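Local coordinates for protein alpha-galactosidase (Lactobacillus brevis, PDB 3MI6) that probably hydrolyses terminal, non-reducing alpha-D-galactose residues from alpha-galactosides, as a glycoside hydrolase of family 36, at residues D[549-554]-D[581-586]. Residues are numbered along the deposited sequence; the frame is centred on the assembly and turned at random.
Sequences DDTDAA and NDQMGR
Asp552 and Arg586 supply the charged part of this contact and illustrate how one carboxylate can serve a helix end and a neighbouring loop together. Arg586 NH1 donates to Asp552 OD2 over 2.9 Å in a salt bridge with an N-H...O angle of 153°; the oxygen lies in the guanidinium plane, whereas the donor reaches it from above the carboxylate plane. Asp552 stands at the N-cap position of helix 553-566, where its OD2 also accepts from the backbone N of Glu555. A bend at chi3 (-43°) turns the guanidinium back toward this cap, and its NE pairs with Asp726 of the second subunit.

The segments follow neighbouring strands, 544-546 and 572-576, of the (beta/alpha)8 barrel, whose C-terminal ends conventionally carry the active site. Asp549, the predicted proton donor, opens segment 549-554 and is held by Trp200 and Trp546.

Nonpolar contacts fill in beside the salt bridge. The selenium of Met584, a selenomethionine, lies 3.8 Å from Asp552 CB, the two side chains crossing at about a right angle, while Ala554 CB sits 3.7 Å from Arg586 CD.

Local hydrogen bonds shape both backbones. Asp550 OD1 accepts from Asp552 N (2.9 Å) in an Asx turn, and Asn581 OD1 takes Met584 N in its carbonyl plane. The Gln583 side chain rests against the backbone between Asp549 and Thr551.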
ATOM      1  N   ASP D 549      22.758  24.321  -5.371  1.00 32.58           N
ATOM      2  CA  ASP D 549      23.190  24.952  -6.604  1.00 34.82           C
ATOM      3  C   ASP D 549      22.046  25.004  -7.597  1.00 38.14           C
ATOM      4  O   ASP D 549      22.026  25.844  -8.501  1.00 43.19           O
ATOM      5  CB  ASP D 549      24.359  24.205  -7.222  1.00 35.25           C
ATOM      6  CG  ASP D 549      25.677  24.853  -6.912  1.00 37.58           C
ATOM      7  OD1 ASP D 549      25.647  26.034  -6.504  1.00 33.77           O
ATOM      8  OD2 ASP D 549      26.733  24.180  -7.068  1.00 40.95           O
ATOM      9  N   ASP D 550      21.098  24.092  -7.440  1.00 37.17           N
ATOM     10  CA  ASP D 550      19.897  24.126  -8.250  1.00 38.46           C
ATOM     11  C   ASP D 550      19.041  25.311  -7.803  1.00 38.08           C
ATOM     12  O   ASP D 550      18.504  25.305  -6.690  1.00 35.83           O
ATOM     13  CB  ASP D 550      19.123  22.816  -8.113  1.00 33.69           C
ATOM     14  CG  ASP D 550      17.982  22.713  -9.099  1.00 35.95           C
ATOM     15  OD1 ASP D 550      17.494  23.758  -9.588  1.00 40.21           O
ATOM     16  OD2 ASP D 550      17.568  21.577  -9.406  1.00 38.97           O
ATOM     17  N   THR D 551      18.927  26.317  -8.674  1.00 37.73           N
ATOM     18  CA  THR D 551      18.130  27.515  -8.408  1.00 36.25           C
ATOM     19  C   THR D 551      16.889  27.598  -9.304  1.00 38.43           C
ATOM     20  O   THR D 551      16.295  28.683  -9.458  1.00 35.92           O
ATOM     21  CB  THR D 551      18.962  28.803  -8.613  1.00 37.57           C
ATOM     22  OG1 THR D 551      19.380  28.894  -9.983  1.00 38.27           O
ATOM     23  CG2 THR D 551      20.179  28.786  -7.732  1.00 37.25           C
ATOM     24  N   ASP D 552      16.512  26.471  -9.915  1.00 36.42           N
ATOM     25  CA  ASP D 552      15.227  26.393 -10.597  1.00 35.64           C
ATOM     26  C   ASP D 552      14.052  26.448  -9.605  1.00 34.48           C
ATOM     27  O   ASP D 552      14.092  25.789  -8.559  1.00 33.37           O
ATOM     28  CB  ASP D 552      15.109  25.115 -11.412  1.00 35.69           C
ATOM     29  CG  ASP D 552      13.727  24.968 -12.043  1.00 35.26           C
ATOM     30  OD1 ASP D 552      13.434  25.710 -13.000  1.00 35.24           O
ATOM     31  OD2 ASP D 552      12.926  24.137 -11.568  1.00 35.09           O
ATOM     32  N   ALA D 553      13.004  27.205  -9.946  1.00 33.87           N
ATOM     33  CA  ALA D 553      11.827  27.337  -9.076  1.00 34.21           C
ATOM     34  C   ALA D 553      11.167  25.991  -8.725  1.00 32.89           C
ATOM     35  O   ALA D 553      10.964  25.677  -7.550  1.00 32.95           O
ATOM     36  CB  ALA D 553      10.808  28.286  -9.680  1.00 29.43           C
ATOM     37  N   ALA D 554      10.844  25.200  -9.737  1.00 30.43           N
ATOM     38  CA  ALA D 554      10.206  23.913  -9.513  1.00 29.77           C
ATOM     39  C   ALA D 554      11.049  22.970  -8.661  1.00 32.23           C
ATOM     40  O   ALA D 554      10.543  22.359  -7.742  1.00 32.64           O
ATOM     41  CB  ALA D 554       9.863  23.259 -10.841  1.00 33.39           C
ATOM     42  N   ASN D 581      16.814  27.829 -16.984  1.00 39.95           N
ATOM     43  CA  ASN D 581      17.760  27.407 -15.965  1.00 39.28           C
ATOM     44  C   ASN D 581      18.976  26.679 -16.513  1.00 39.93           C
ATOM     45  O   ASN D 581      18.840  25.773 -17.331  1.00 38.22           O
ATOM     46  CB  ASN D 581      17.034  26.530 -14.943  1.00 38.38           C
ATOM     47  CG  ASN D 581      17.974  25.906 -13.951  1.00 41.93           C
ATOM     48  OD1 ASN D 581      18.462  24.792 -14.155  1.00 40.82           O
ATOM     49  ND2 ASN D 581      18.244  26.623 -12.861  1.00 42.46           N
ATOM     50  N   ASP D 582      20.164  27.085 -16.052  1.00 43.03           N
ATOM     51  CA  ASP D 582      21.438  26.547 -16.555  1.00 43.64           C
ATOM     52  C   ASP D 582      21.728  25.104 -16.089  1.00 44.90           C
ATOM     53  O   ASP D 582      22.482  24.376 -16.741  1.00 41.87           O
ATOM     54  CB  ASP D 582      22.613  27.458 -16.172  1.00 45.53           C
ATOM     55  CG  ASP D 582      22.367  28.931 -16.517  1.00 52.65           C
ATOM     56  OD1 ASP D 582      21.443  29.232 -17.306  1.00 53.58           O
ATOM     57  OD2 ASP D 582      23.102  29.794 -15.983  1.00 55.29           O
ATOM     58  N   GLN D 583      21.126  24.696 -14.969  1.00 42.61           N
ATOM     59  CA  GLN D 583      21.304  23.344 -14.450  1.00 40.85           C
ATOM     60  C   GLN D 583      20.499  22.287 -15.213  1.00 41.77           C
ATOM     61  O   GLN D 583      20.963  21.154 -15.359  1.00 43.22           O
ATOM     62  CB  GLN D 583      20.978  23.267 -12.948  1.00 42.48           C
ATOM     63  CG  GLN D 583      21.887  24.093 -12.034  1.00 42.71           C
ATOM     64  CD  GLN D 583      21.412  25.543 -11.833  1.00 46.25           C
ATOM     65  OE1 GLN D 583      22.115  26.491 -12.211  1.00 49.01           O
ATOM     66  NE2 GLN D 583      20.234  25.718 -11.214  1.00 39.33           N
HETATM   67  N   MSE D 584      19.309  22.640 -15.703  1.00 41.06           N
HETATM   68  CA  MSE D 584      18.425  21.620 -16.284  1.00 39.93           C
HETATM   69  C   MSE D 584      17.353  22.078 -17.274  1.00 39.26           C
HETATM   70  O   MSE D 584      16.558  21.262 -17.737  1.00 39.14           O
HETATM   71  CB  MSE D 584      17.792  20.785 -15.175  1.00 40.67           C
HETATM   72  CG  MSE D 584      17.515  21.577 -13.919  1.00 45.40           C
HETATM   73 SE   MSE D 584      15.849  22.566 -14.081  1.00 49.53          SE
HETATM   74  CE  MSE D 584      14.746  21.028 -14.545  1.00 39.64           C
ATOM     75  N   GLY D 585      17.328  23.369 -17.586  1.00 39.95           N
ATOM     76  CA  GLY D 585      16.658  23.859 -18.781  1.00 39.78           C
ATOM     77  C   GLY D 585      15.233  24.359 -18.651  1.00 40.45           C
ATOM     78  O   GLY D 585      14.667  24.903 -19.613  1.00 38.96           O
ATOM     79  N   ARG D 586      14.643  24.165 -17.477  1.00 37.36           N
ATOM     80  CA  ARG D 586      13.264  24.571 -17.253  1.00 36.72           C
ATOM     81  C   ARG D 586      13.113  26.088 -17.419  1.00 36.99           C
ATOM     82  O   ARG D 586      14.045  26.844 -17.175  1.00 37.89           O
ATOM     83  CB  ARG D 586      12.799  24.112 -15.865  1.00 34.88           C
ATOM     84  CG  ARG D 586      11.492  24.712 -15.411  1.00 34.71           C
ATOM     85  CD  ARG D 586      10.787  23.824 -14.402  1.00 33.07           C
ATOM     86  NE  ARG D 586      10.839  22.421 -14.789  1.00 34.96           N
ATOM     87  CZ  ARG D 586      11.478  21.460 -14.105  1.00 39.23           C
ATOM     88  NH1 ARG D 586      12.125  21.728 -12.967  1.00 35.45           N
ATOM     89  NH2 ARG D 586      11.459  20.210 -14.559  1.00 39.38           N
TER